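Local coordinates for uncharacterized protein (Pseudomonas fluorescens, PDB 5V00) that is a bicupin protein, HutD, involved in histidine utilization, whose precise molecular function is unknown, at residues 67-72 with 95-100; 116-121 with 185-190; 58-63 with 102-107; 76-81 with 111-116. One frame throughout, in Å; residues are numbered along the deposited sequence.

Contact 1. Residues 67-72 with 95-100. With FMT (formic acid), chain I.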
loop_
_atom_site.group_PDB
_atom_site.type_symbol
_atom_site.label_atom_id
_atom_site.label_comp_id
_atom_site.label_asym_id
_atom_site.label_seq_id
_atom_site.Cartn_x
_atom_site.Cartn_y
_atom_site.Cartn_z
ATOM N N GLN B 67 -18.978 -6.458 -8.447
ATOM C CA GLN B 67 -18.566 -7.009 -9.763
ATOM C C GLN B 67 -17.142 -7.512 -9.654
ATOM O O GLN B 67 -16.287 -6.844 -9.087
ATOM C CB GLN B 67 -18.665 -5.928 -10.847
ATOM C CG GLN B 67 -18.123 -6.313 -12.200
ATOM C CD GLN B 67 -19.098 -7.284 -12.900
ATOM O OE1 GLN B 67 -20.276 -6.992 -13.014
ATOM N NE2 GLN B 67 -18.579 -8.383 -13.416
ATOM N N ARG B 68 -16.823 -8.654 -10.275
ATOM C CA ARG B 68 -15.472 -9.207 -10.278
ATOM C C ARG B 68 -14.943 -9.313 -11.697
ATOM O O ARG B 68 -15.717 -9.517 -12.641
ATOM C CB ARG B 68 -15.429 -10.574 -9.662
ATOM C CG ARG B 68 -15.920 -10.609 -8.206
ATOM C CD ARG B 68 -15.582 -11.877 -7.494
ATOM N NE ARG B 68 -14.157 -12.180 -7.457
ATOM C CZ ARG B 68 -13.587 -13.211 -6.864
ATOM N NH1 ARG B 68 -14.314 -14.257 -6.357
ATOM N NH2 ARG B 68 -12.309 -13.297 -6.918
ATOM N N VAL B 69 -13.635 -9.085 -11.845
ATOM C CA VAL B 69 -12.958 -9.445 -13.067
ATOM C C VAL B 69 -11.686 -10.137 -12.640
ATOM O O VAL B 69 -10.803 -9.551 -11.972
ATOM C CB VAL B 69 -12.633 -8.235 -14.001
ATOM C CG1 VAL B 69 -12.048 -8.762 -15.336
ATOM C CG2 VAL B 69 -13.863 -7.377 -14.229
ATOM N N ILE B 70 -11.487 -11.373 -13.093
ATOM C CA ILE B 70 -10.318 -12.135 -12.713
ATOM C C ILE B 70 -9.529 -12.571 -13.960
ATOM O O ILE B 70 -10.091 -12.671 -15.039
ATOM C CB ILE B 70 -10.659 -13.375 -11.829
ATOM C CG1 ILE B 70 -11.300 -14.481 -12.637
ATOM C CG2 ILE B 70 -11.583 -12.986 -10.653
ATOM C CD1 ILE B 70 -11.587 -15.701 -11.806
ATOM N N THR B 71 -8.227 -12.747 -13.813
ATOM C CA THR B 71 -7.363 -13.127 -14.883
ATOM C C THR B 71 -6.295 -14.074 -14.429
ATOM O O THR B 71 -5.539 -13.797 -13.484
ATOM C CB THR B 71 -6.660 -11.931 -15.532
ATOM O OG1 THR B 71 -7.580 -10.915 -15.834
ATOM C CG2 THR B 71 -5.944 -12.339 -16.792
ATOM N N VAL B 72 -6.142 -15.241 -15.062
ATOM C CA VAL B 72 -5.015 -16.111 -14.731
ATOM C C VAL B 72 -3.703 -15.472 -15.099
ATOM O O VAL B 72 -3.547 -15.018 -16.225
ATOM C CB VAL B 72 -5.099 -17.497 -15.475
ATOM C CG1 VAL B 72 -3.818 -18.290 -15.322
ATOM C CG2 VAL B 72 -6.348 -18.236 -14.983
ATOM N N PRO B 95 -9.027 -12.096 -19.458
ATOM C CA PRO B 95 -9.870 -11.641 -18.395
ATOM C C PRO B 95 -11.288 -12.213 -18.415
ATOM O O PRO B 95 -11.821 -12.491 -19.486
ATOM C CB PRO B 95 -9.885 -10.108 -18.599
ATOM C CG PRO B 95 -9.746 -9.994 -20.052
ATOM C CD PRO B 95 -8.786 -11.052 -20.465
ATOM N N PHE B 96 -11.875 -12.403 -17.248
ATOM C CA PHE B 96 -13.246 -13.006 -17.117
ATOM C C PHE B 96 -14.031 -12.251 -16.068
ATOM O O PHE B 96 -13.577 -12.195 -14.896
ATOM C CB PHE B 96 -13.175 -14.497 -16.744
ATOM C CG PHE B 96 -14.545 -15.094 -16.586
ATOM C CD1 PHE B 96 -15.437 -15.060 -17.642
ATOM C CD2 PHE B 96 -14.989 -15.521 -15.357
ATOM C CE1 PHE B 96 -16.756 -15.560 -17.509
ATOM C CE2 PHE B 96 -16.279 -15.969 -15.221
ATOM C CZ PHE B 96 -17.156 -16.010 -16.246
ATOM N N ALA B 97 -15.134 -11.666 -16.493
ATOM C CA ALA B 97 -16.026 -10.928 -15.617
ATOM C C ALA B 97 -17.183 -11.756 -15.101
ATOM O O ALA B 97 -17.841 -12.449 -15.886
ATOM C CB ALA B 97 -16.584 -9.745 -16.350
ATOM N N PHE B 98 -17.471 -11.657 -13.813
ATOM C CA PHE B 98 -18.695 -12.274 -13.244
ATOM C C PHE B 98 -19.181 -11.538 -12.029
ATOM O O PHE B 98 -18.434 -10.769 -11.415
ATOM C CB PHE B 98 -18.421 -13.736 -12.899
ATOM C CG PHE B 98 -17.354 -13.971 -11.929
ATOM C CD1 PHE B 98 -16.020 -13.904 -12.303
ATOM C CD2 PHE B 98 -17.640 -14.330 -10.617
ATOM C CE1 PHE B 98 -15.018 -14.218 -11.427
ATOM C CE2 PHE B 98 -16.636 -14.653 -9.752
ATOM C CZ PHE B 98 -15.331 -14.607 -10.120
ATOM N N ARG B 99 -20.443 -11.759 -11.713
ATOM C CA ARG B 99 -21.051 -11.145 -10.520
ATOM C C ARG B 99 -20.624 -11.812 -9.264
ATOM O O ARG B 99 -20.499 -13.043 -9.177
ATOM C CB ARG B 99 -22.577 -11.083 -10.619
ATOM C CG ARG B 99 -23.170 -10.341 -11.815
ATOM C CD ARG B 99 -24.638 -10.774 -12.068
ATOM N NE ARG B 99 -25.449 -10.474 -10.874
ATOM C CZ ARG B 99 -26.171 -9.367 -10.672
ATOM N NH1 ARG B 99 -26.276 -8.420 -11.606
ATOM N NH2 ARG B 99 -26.823 -9.219 -9.516
ATOM N N GLY B 100 -20.424 -10.987 -8.217
ATOM C CA GLY B 100 -20.029 -11.492 -6.904
ATOM C C GLY B 100 -21.209 -12.341 -6.263
ATOM O O GLY B 100 -20.907 -13.186 -5.439
HETATM C C FMT I . -11.150 -16.388 -5.575
HETATM O O1 FMT I . -10.565 -15.621 -6.385
HETATM O O2 FMT I . -12.253 -15.957 -4.916
#

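Contact 2. Residues 116-121 with 185-190. With FMT (formic acid), chain I.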
loop_
_atom_site.group_PDB
_atom_site.type_symbol
_atom_site.label_atom_id
_atom_site.label_comp_id
_atom_site.label_asym_id
_atom_site.label_seq_id
_atom_site.Cartn_x
_atom_site.Cartn_y
_atom_site.Cartn_z
ATOM N N PHE B 116 -4.997 -12.610 -11.073
ATOM C CA PHE B 116 -5.080 -11.152 -10.757
ATOM C C PHE B 116 -6.515 -10.791 -10.621
ATOM O O PHE B 116 -7.319 -11.025 -11.544
ATOM C CB PHE B 116 -4.367 -10.370 -11.868
ATOM C CG PHE B 116 -4.459 -8.907 -11.720
ATOM C CD1 PHE B 116 -3.859 -8.268 -10.648
ATOM C CD2 PHE B 116 -5.113 -8.169 -12.666
ATOM C CE1 PHE B 116 -3.929 -6.875 -10.572
ATOM C CE2 PHE B 116 -5.220 -6.762 -12.569
ATOM C CZ PHE B 116 -4.543 -6.115 -11.527
ATOM N N ASN B 117 -6.920 -10.297 -9.429
ATOM C CA ASN B 117 -8.300 -10.045 -9.084
ATOM C C ASN B 117 -8.651 -8.573 -8.913
ATOM O O ASN B 117 -8.027 -7.905 -8.065
ATOM C CB ASN B 117 -8.609 -10.694 -7.728
ATOM C CG ASN B 117 -8.791 -12.263 -7.796
ATOM O OD1 ASN B 117 -8.662 -12.901 -8.848
ATOM N ND2 ASN B 117 -9.098 -12.870 -6.635
ATOM N N LEU B 118 -9.626 -8.098 -9.678
ATOM C CA LEU B 118 -10.308 -6.841 -9.406
ATOM C C LEU B 118 -11.669 -7.130 -8.860
ATOM O O LEU B 118 -12.448 -7.928 -9.456
ATOM C CB LEU B 118 -10.446 -6.005 -10.668
ATOM C CG LEU B 118 -11.320 -4.826 -10.653
ATOM C CD1 LEU B 118 -10.766 -3.800 -9.675
ATOM C CD2 LEU B 118 -11.471 -4.224 -12.010
ATOM N N ILE B 119 -12.051 -6.463 -7.782
ATOM C CA ILE B 119 -13.446 -6.447 -7.379
ATOM C C ILE B 119 -13.872 -5.029 -7.050
ATOM O O ILE B 119 -13.069 -4.261 -6.433
ATOM C CB ILE B 119 -13.660 -7.391 -6.210
ATOM C CG1 ILE B 119 -15.122 -7.418 -5.760
ATOM C CG2 ILE B 119 -12.783 -7.022 -5.006
ATOM C CD1 ILE B 119 -15.401 -8.541 -4.784
ATOM N N TYR B 120 -15.056 -4.644 -7.487
ATOM C CA TYR B 120 -15.564 -3.287 -7.173
ATOM C C TYR B 120 -17.053 -3.273 -7.006
ATOM O O TYR B 120 -17.756 -4.133 -7.541
ATOM C CB TYR B 120 -15.155 -2.265 -8.248
ATOM C CG TYR B 120 -15.819 -2.456 -9.582
ATOM C CD1 TYR B 120 -15.319 -3.339 -10.547
ATOM C CD2 TYR B 120 -16.929 -1.752 -9.899
ATOM C CE1 TYR B 120 -16.023 -3.599 -11.710
ATOM C CE2 TYR B 120 -17.580 -1.894 -11.110
ATOM C CZ TYR B 120 -17.113 -2.856 -12.028
ATOM O OH TYR B 120 -17.769 -3.056 -13.210
ATOM N N SER B 121 -17.538 -2.248 -6.316
ATOM C CA SER B 121 -18.986 -1.968 -6.155
ATOM C C SER B 121 -19.472 -1.119 -7.300
ATOM O O SER B 121 -19.074 0.049 -7.417
ATOM C CB SER B 121 -19.255 -1.206 -4.828
ATOM O OG SER B 121 -20.521 -0.651 -4.891
ATOM N N CYS B 185 -1.811 -4.844 -17.287
ATOM C CA CYS B 185 -3.225 -4.595 -17.188
ATOM C C CYS B 185 -3.471 -3.158 -16.747
ATOM O O CYS B 185 -2.824 -2.659 -15.792
ATOM C CB CYS B 185 -3.910 -5.572 -16.220
ATOM S SG CYS B 185 -5.720 -5.468 -16.224
ATOM N N LEU B 186 -4.288 -2.462 -17.482
ATOM C CA LEU B 186 -4.681 -1.070 -17.227
ATOM C C LEU B 186 -6.043 -1.037 -16.562
ATOM O O LEU B 186 -7.020 -1.526 -17.138
ATOM C CB LEU B 186 -4.763 -0.241 -18.527
ATOM C CG LEU B 186 -3.497 -0.193 -19.368
ATOM C CD1 LEU B 186 -3.781 0.593 -20.615
ATOM C CD2 LEU B 186 -2.261 0.291 -18.621
ATOM N N ILE B 187 -6.167 -0.499 -15.348
ATOM C CA ILE B 187 -7.442 -0.359 -14.673
ATOM C C ILE B 187 -7.703 1.099 -14.328
ATOM O O ILE B 187 -6.783 1.808 -13.868
ATOM C CB ILE B 187 -7.519 -1.236 -13.427
ATOM C CG1 ILE B 187 -7.400 -2.721 -13.837
ATOM C CG2 ILE B 187 -8.715 -0.974 -12.572
ATOM C CD1 ILE B 187 -7.246 -3.669 -12.703
ATOM N N GLU B 188 -8.916 1.558 -14.500
ATOM C CA GLU B 188 -9.284 2.880 -14.186
ATOM C C GLU B 188 -10.572 2.868 -13.324
ATOM O O GLU B 188 -11.545 2.163 -13.631
ATOM C CB GLU B 188 -9.542 3.709 -15.406
ATOM C CG GLU B 188 -8.334 3.878 -16.289
ATOM C CD GLU B 188 -8.604 4.743 -17.563
ATOM O OE1 GLU B 188 -9.577 5.479 -17.653
ATOM O OE2 GLU B 188 -7.816 4.651 -18.415
ATOM N N LEU B 189 -10.547 3.624 -12.260
ATOM C CA LEU B 189 -11.655 3.637 -11.284
ATOM C C LEU B 189 -11.971 5.056 -10.907
ATOM O O LEU B 189 -11.057 5.858 -10.620
ATOM C CB LEU B 189 -11.287 2.802 -10.080
ATOM C CG LEU B 189 -11.097 1.303 -10.340
ATOM C CD1 LEU B 189 -10.133 0.746 -9.396
ATOM C CD2 LEU B 189 -12.470 0.645 -10.098
ATOM N N THR B 190 -13.252 5.355 -10.841
ATOM C CA THR B 190 -13.769 6.697 -10.459
ATOM C C THR B 190 -15.025 6.566 -9.585
ATOM O O THR B 190 -15.960 5.868 -9.948
ATOM C CB THR B 190 -14.092 7.504 -11.715
ATOM O OG1 THR B 190 -12.889 7.683 -12.471
ATOM C CG2 THR B 190 -14.670 8.822 -11.380
HETATM C C FMT I . -11.150 -16.388 -5.575
HETATM O O1 FMT I . -10.565 -15.621 -6.385
HETATM O O2 FMT I . -12.253 -15.957 -4.916
#

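Contact 3. Residues 58-63 with 102-107. With FMT (formic acid), chain K.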
loop_
_atom_site.group_PDB
_atom_site.type_symbol
_atom_site.label_atom_id
_atom_site.label_comp_id
_atom_site.label_asym_id
_atom_site.label_seq_id
_atom_site.Cartn_x
_atom_site.Cartn_y
_atom_site.Cartn_z
ATOM N N GLY B 58 -12.207 -26.188 -5.733
ATOM C CA GLY B 58 -13.296 -25.954 -4.853
ATOM C C GLY B 58 -14.008 -24.649 -5.149
ATOM O O GLY B 58 -13.724 -23.952 -6.147
ATOM N N GLY B 59 -14.896 -24.294 -4.249
ATOM C CA GLY B 59 -15.804 -23.179 -4.368
ATOM C C GLY B 59 -15.086 -21.881 -4.023
ATOM O O GLY B 59 -14.162 -21.856 -3.236
ATOM N N PHE B 60 -15.556 -20.791 -4.618
ATOM C CA PHE B 60 -15.076 -19.438 -4.254
ATOM C C PHE B 60 -16.068 -18.878 -3.278
ATOM O O PHE B 60 -17.291 -19.100 -3.397
ATOM C CB PHE B 60 -15.126 -18.535 -5.522
ATOM C CG PHE B 60 -13.972 -18.749 -6.485
ATOM C CD1 PHE B 60 -12.973 -19.714 -6.266
ATOM C CD2 PHE B 60 -13.852 -17.913 -7.635
ATOM C CE1 PHE B 60 -11.923 -19.885 -7.129
ATOM C CE2 PHE B 60 -12.755 -18.095 -8.493
ATOM C CZ PHE B 60 -11.816 -19.064 -8.231
ATOM N N SER B 61 -15.613 -17.944 -2.449
ATOM C CA SER B 61 -16.569 -17.102 -1.722
ATOM C C SER B 61 -17.371 -16.246 -2.623
ATOM O O SER B 61 -16.919 -15.851 -3.691
ATOM C CB SER B 61 -15.834 -16.129 -0.767
ATOM O OG SER B 61 -15.020 -16.800 0.142
ATOM N N SER B 62 -18.529 -15.884 -2.152
ATOM C CA SER B 62 -19.385 -14.899 -2.790
ATOM C C SER B 62 -19.221 -13.504 -2.196
ATOM O O SER B 62 -18.816 -13.320 -1.054
ATOM C CB SER B 62 -20.850 -15.310 -2.746
ATOM O OG SER B 62 -21.047 -16.380 -3.672
ATOM N N PHE B 63 -19.564 -12.531 -3.020
ATOM C CA PHE B 63 -19.408 -11.111 -2.683
ATOM C C PHE B 63 -20.583 -10.466 -3.270
ATOM O O PHE B 63 -20.562 -9.762 -4.305
ATOM C CB PHE B 63 -18.110 -10.510 -3.238
ATOM C CG PHE B 63 -16.875 -11.077 -2.674
ATOM C CD1 PHE B 63 -16.238 -12.163 -3.272
ATOM C CD2 PHE B 63 -16.234 -10.470 -1.565
ATOM C CE1 PHE B 63 -15.058 -12.642 -2.764
ATOM C CE2 PHE B 63 -15.070 -10.953 -1.070
ATOM C CZ PHE B 63 -14.463 -12.052 -1.649
ATOM N N SER B 102 -22.911 -14.515 -7.835
ATOM C CA SER B 102 -22.926 -15.841 -8.426
ATOM C C SER B 102 -22.289 -16.859 -7.559
ATOM O O SER B 102 -21.350 -16.617 -6.820
ATOM C CB SER B 102 -22.248 -15.889 -9.825
ATOM O OG SER B 102 -23.059 -15.204 -10.817
ATOM N N GLN B 103 -22.750 -18.118 -7.725
ATOM C CA GLN B 103 -22.055 -19.205 -7.037
ATOM C C GLN B 103 -21.031 -19.793 -8.015
ATOM O O GLN B 103 -21.433 -20.188 -9.112
ATOM C CB GLN B 103 -23.092 -20.307 -6.586
ATOM C CG GLN B 103 -22.506 -21.638 -6.124
ATOM C CD GLN B 103 -23.569 -22.772 -6.327
ATOM O OE1 GLN B 103 -23.548 -23.503 -7.327
ATOM N NE2 GLN B 103 -24.547 -22.829 -5.436
ATOM N N VAL B 104 -19.767 -19.860 -7.598
ATOM C CA VAL B 104 -18.661 -20.152 -8.517
ATOM C C VAL B 104 -17.796 -21.152 -7.940
ATOM O O VAL B 104 -17.468 -21.086 -6.757
ATOM C CB VAL B 104 -17.831 -18.857 -8.905
ATOM C CG1 VAL B 104 -16.606 -19.215 -9.714
ATOM C CG2 VAL B 104 -18.725 -17.876 -9.576
ATOM N N SER B 105 -17.358 -22.146 -8.749
ATOM C CA SER B 105 -16.374 -23.033 -8.294
ATOM C C SER B 105 -15.339 -23.233 -9.376
ATOM O O SER B 105 -15.616 -23.067 -10.560
ATOM C CB SER B 105 -17.008 -24.394 -7.802
ATOM O OG SER B 105 -17.545 -25.013 -8.895
ATOM N N CYS B 106 -14.180 -23.570 -8.942
ATOM C CA CYS B 106 -13.020 -23.735 -9.760
ATOM C C CYS B 106 -12.495 -25.164 -9.747
ATOM O O CYS B 106 -12.350 -25.759 -8.656
ATOM C CB CYS B 106 -11.924 -22.845 -9.150
ATOM S SG CYS B 106 -10.372 -22.808 -9.939
ATOM N N ARG B 107 -12.143 -25.689 -10.918
ATOM C CA ARG B 107 -11.485 -26.964 -11.067
ATOM C C ARG B 107 -10.143 -26.816 -11.666
ATOM O O ARG B 107 -9.963 -26.269 -12.795
ATOM C CB ARG B 107 -12.398 -27.977 -11.909
ATOM C CG ARG B 107 -11.798 -29.348 -12.025
ATOM C CD ARG B 107 -12.804 -30.313 -12.677
ATOM N NE ARG B 107 -13.262 -29.910 -14.000
ATOM C CZ ARG B 107 -12.657 -30.251 -15.167
ATOM N NH1 ARG B 107 -11.540 -31.006 -15.186
ATOM N NH2 ARG B 107 -13.151 -29.813 -16.310
HETATM C C FMT K . -20.806 -23.351 -9.239
HETATM O O1 FMT K . -20.301 -24.432 -8.865
HETATM O O2 FMT K . -21.949 -23.241 -9.929
HETATM O O HOH W 1 -19.220 -18.182 -5.331
#

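Contact 4. Residues 76-81 with 111-116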
loop_
_atom_site.group_PDB
_atom_site.type_symbol
_atom_site.label_atom_id
_atom_site.label_comp_id
_atom_site.label_asym_id
_atom_site.label_seq_id
_atom_site.Cartn_x
_atom_site.Cartn_y
_atom_site.Cartn_z
ATOM N N ALA B 76 -1.196 -22.724 -16.049
ATOM C CA ALA B 76 -1.658 -22.908 -17.441
ATOM C C ALA B 76 -3.145 -22.667 -17.632
ATOM O O ALA B 76 -3.597 -22.623 -18.779
ATOM C CB ALA B 76 -1.282 -24.342 -17.907
ATOM N N GLY B 77 -3.922 -22.504 -16.575
ATOM C CA GLY B 77 -5.325 -22.248 -16.645
ATOM C C GLY B 77 -6.124 -23.137 -15.782
ATOM O O GLY B 77 -5.559 -24.040 -15.163
ATOM N N MET B 78 -7.377 -22.796 -15.643
ATOM C CA MET B 78 -8.348 -23.559 -14.872
ATOM C C MET B 78 -9.740 -23.413 -15.428
ATOM O O MET B 78 -9.951 -22.684 -16.406
ATOM C CB MET B 78 -8.244 -23.234 -13.347
ATOM C CG MET B 78 -8.380 -21.749 -13.109
ATOM S SD MET B 78 -9.971 -21.060 -13.270
ATOM C CE MET B 78 -9.525 -19.467 -12.327
ATOM N N VAL B 79 -10.688 -24.210 -14.889
ATOM C CA VAL B 79 -12.064 -24.186 -15.313
ATOM C C VAL B 79 -13.003 -23.712 -14.266
ATOM O O VAL B 79 -13.001 -24.206 -13.125
ATOM C CB VAL B 79 -12.496 -25.660 -15.750
ATOM C CG1 VAL B 79 -13.980 -25.690 -15.991
ATOM C CG2 VAL B 79 -11.741 -25.981 -17.007
ATOM N N LEU B 80 -13.824 -22.750 -14.602
ATOM C CA LEU B 80 -14.839 -22.267 -13.718
ATOM C C LEU B 80 -16.218 -22.716 -14.061
ATOM O O LEU B 80 -16.602 -22.744 -15.239
ATOM C CB LEU B 80 -14.914 -20.678 -13.712
ATOM C CG LEU B 80 -13.801 -19.925 -13.087
ATOM C CD1 LEU B 80 -14.310 -18.459 -12.987
ATOM C CD2 LEU B 80 -13.419 -20.373 -11.689
ATOM N N THR B 81 -17.015 -23.021 -13.032
ATOM C CA THR B 81 -18.399 -23.212 -13.200
ATOM C C THR B 81 -19.135 -22.094 -12.470
ATOM O O THR B 81 -18.964 -21.955 -11.260
ATOM C CB THR B 81 -18.844 -24.616 -12.659
ATOM O OG1 THR B 81 -18.083 -25.611 -13.352
ATOM C CG2 THR B 81 -20.286 -24.860 -12.909
ATOM N N GLY B 111 -2.843 -28.124 -11.991
ATOM C CA GLY B 111 -2.189 -27.721 -10.802
ATOM C C GLY B 111 -2.459 -26.237 -10.469
ATOM O O GLY B 111 -3.384 -25.611 -11.015
ATOM N N PRO B 112 -1.716 -25.738 -9.488
ATOM C CA PRO B 112 -2.109 -24.462 -8.858
ATOM C C PRO B 112 -1.972 -23.302 -9.840
ATOM O O PRO B 112 -1.217 -23.355 -10.802
ATOM C CB PRO B 112 -1.081 -24.335 -7.690
ATOM C CG PRO B 112 -0.780 -25.795 -7.325
ATOM C CD PRO B 112 -0.663 -26.436 -8.693
ATOM N N ILE B 113 -2.758 -22.293 -9.555
ATOM C CA ILE B 113 -2.884 -21.131 -10.430
ATOM C C ILE B 113 -2.760 -19.908 -9.543
ATOM O O ILE B 113 -3.224 -19.944 -8.352
ATOM C CB ILE B 113 -4.326 -21.129 -10.977
ATOM C CG1 ILE B 113 -4.536 -22.338 -11.903
ATOM C CG2 ILE B 113 -4.697 -19.891 -11.738
ATOM C CD1 ILE B 113 -3.512 -22.463 -12.945
ATOM N N ARG B 114 -2.239 -18.830 -10.155
ATOM C CA ARG B 114 -2.381 -17.500 -9.526
ATOM C C ARG B 114 -3.282 -16.609 -10.428
ATOM O O ARG B 114 -3.081 -16.657 -11.650
ATOM C CB ARG B 114 -1.034 -16.871 -9.317
ATOM C CG ARG B 114 -0.053 -17.712 -8.479
ATOM C CD ARG B 114 1.226 -16.944 -8.132
ATOM N NE ARG B 114 0.946 -16.054 -7.014
ATOM C CZ ARG B 114 1.667 -14.966 -6.671
ATOM N NH1 ARG B 114 2.657 -14.562 -7.389
ATOM N NH2 ARG B 114 1.312 -14.243 -5.620
ATOM N N ASP B 115 -4.208 -15.884 -9.840
ATOM C CA ASP B 115 -5.159 -15.007 -10.528
ATOM C C ASP B 115 -4.958 -13.528 -10.101
ATOM O O ASP B 115 -4.759 -13.282 -8.873
ATOM C CB ASP B 115 -6.537 -15.304 -10.205
ATOM C CG ASP B 115 -7.087 -16.587 -10.951
ATOM O OD1 ASP B 115 -6.340 -17.071 -11.766
ATOM O OD2 ASP B 115 -8.210 -17.033 -10.556
ATOM N N PHE B 116 -4.997 -12.610 -11.073
ATOM C CA PHE B 116 -5.080 -11.152 -10.757
ATOM C C PHE B 116 -6.515 -10.791 -10.621
ATOM O O PHE B 116 -7.319 -11.025 -11.544
ATOM C CB PHE B 116 -4.367 -10.370 -11.868
ATOM C CG PHE B 116 -4.459 -8.907 -11.720
ATOM C CD1 PHE B 116 -3.859 -8.268 -10.648
ATOM C CD2 PHE B 116 -5.113 -8.169 -12.666
ATOM C CE1 PHE B 116 -3.929 -6.875 -10.572
ATOM C CE2 PHE B 116 -5.220 -6.762 -12.569
ATOM C CZ PHE B 116 -4.543 -6.115 -11.527
HETATM O O HOH W 2 -5.232 -25.852 -13.154
#

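Contact 1. Residues 67-72 with 95-100
R68 and F98 form one antiparallel hydrogen-bonded pair and I70 and F96 the next, so four N-H...O=C bonds join strands 67-72 and 96-99. R68 N reaches F98 O at 2.9 Å. R68 O accepts twice: F98 N lies 3.0 Å away, above the carbonyl plane, while Q67 NE2 donates from the opposite face at 3.2 Å. The Q67 chain bends at chi2 (74°), turning its amide toward strand 96-99 and bringing NE2 to this oxygen.

On the face of R68, I70 and F98, CB of R68 sits 4.0 Å over the centre of the F98 ring in a CH-pi contact, and I70 CG2 approaches F98 CE1 obliquely. The R68 chain then turns at chi3 (58°), bringing F98 CZ over one guanidinium face and leaving the edge for a formate. NH1 donates to formate O2 at 3.0 Å and NH2 to O1 at 3.0 Å; NH2 to O2 is weak. N117 binds the same formate.

T71 OG1 is satisfied by W131, and R99 forms a salt bridge with D101. Strand 96-99 is the outermost of its sheet, while strand 67-74 lies between it and strand 113-120.

Contact 2. Residues 116-121 with 185-190
The interface between the six-stranded and the five-stranded sheets of this bicupin is filled by F116, L118 and Y120 from strand 116-120 meeting C185, I187 and L189 from strand 185-190. Every second side chain points inward, and the pairs follow one another in step: F116 with C185, L118 with I187, Y120 with L189. The axes of the two short segments approach to 10.5 Å and run 14° from parallel, a spacing bridged by side chains alone.

F116 makes the closest approaches. Its CG is anti to the backbone N (chi1 176°), which extends the ring across the gap, and CE2 meets I187 CD1 at 3.7 Å, the two side chains coming from opposite directions. The same CE2 is 3.9 Å from C185 SG; the sulfur lies 5.2 Å from the ring centroid and 72° off its normal, an oblique sulfur-aromatic contact.

Strand 113-120 belongs to the six-stranded sheet and strand 184-191 to the five-stranded one, consistent with packing between the two cupin halves. The F116 ring also stacks on F148, and L129 of strand 125-132 touches both C185 and I187. Farther along, L118 CD2 lies 4.3 Å from I187 CG2, and Y120 joins through CB, which is 4.4 Å from L189 CD2. N117 points the other way, away from strand 185-190, and its ND2 donates to formate O1 at 3.1 Å, beside R68.

Contact 3. Residues 58-63 with 102-107
F60 lies against V104 and C106, its ring bridging two residues whose side chains leave the same face of strand 104-107. With CG anti to the carbonyl carbon (chi1 -79°) the ring turns over this strand: CD2 meets V104 CG1 at 3.7 Å, and CE1 meets C106 CB at 3.6 Å. V104 presents CG1 because that branch is anti to its own backbone N (chi1 173°). Both approaches to the ring are oblique, as is the sulfur-aromatic contact of C106 SG.

The backbones pair on the near side of F60. G58 and C106 form an antiparallel hydrogen-bonded pair, with C106 N to G58 O at 2.9 Å, and F60 N donates to V104 O at 2.9 Å. Between them G59 faces S105 across a non-hydrogen-bonded pair with CA atoms 4.0 Å apart.

Beyond F60 the chains diverge, and a water spans them: it donates to F60 O and S102 O and accepts from V104 N at 2.9 Å. On the other face of the strand S105 holds OG between its backbone N and carbonyl carbon (chi1 66°), which sets the hydroxyl at a formate, and OG donates to formate O1 at 2.8 Å. S102 OG is bound by D83. The short strand 58-59 thus forms an outermost strand of the smaller, four-stranded antiparallel sheet in this cupin fold, hydrogen-bonded to strand 104-108.

Contact 4. Residues 76-81 with 111-116
A76 and G77 meet I113 where the two antiparallel sheets of one cupin half face each other: strand 78-82 belongs to the four-stranded sheet and strand 113-120 to the six-stranded one. A76 takes part through its backbone N, 3.9 Å from I113 CD1. At G77 the carbonyl oxygen does two things. It lies 3.4 Å from I113 CD1, and it receives a bond of 2.7 Å from a water that also donates to G111 O, linking the two loops. The positive phi of G77 is one that glycine readily adopts.

M78 enters next, its chain crossing I113 at a slant, with CG 4.1 Å from I113 CG1. Its chi1 of 55° places CG between the backbone N and carbonyl carbon, and the bend at chi2 carries SD and CE on toward D115. C106 and L108 touch M78 from strand 104-108. The D115 carboxylate comes from the opposite direction, OD2 lying 3.3 Å from M78 CE.

Overall arrangement
Contacts 1 and 3 are edge pairings within a sheet, held by backbone hydrogen bonds and only partly buried; contacts 2 and 4 join different sheets through side chains and are buried. Contact 2, whose centre is about 5 Å from the chain centre, is apolar, whereas contact 4, centred about 14 Å from it, adds a bridging water and a carboxylate. Strand 113-120 serves both, with F116 common to their segments, and it also hydrogen-bonds to the 67-72 strand of contact 1. Strand 104-108 of contact 3 similarly neighbours strand 78-82 of contact 4. R68 of contact 1 and N117 of contact 2 share a formate, possibly marking a pocket, and F60 of contact 3 packs on R68.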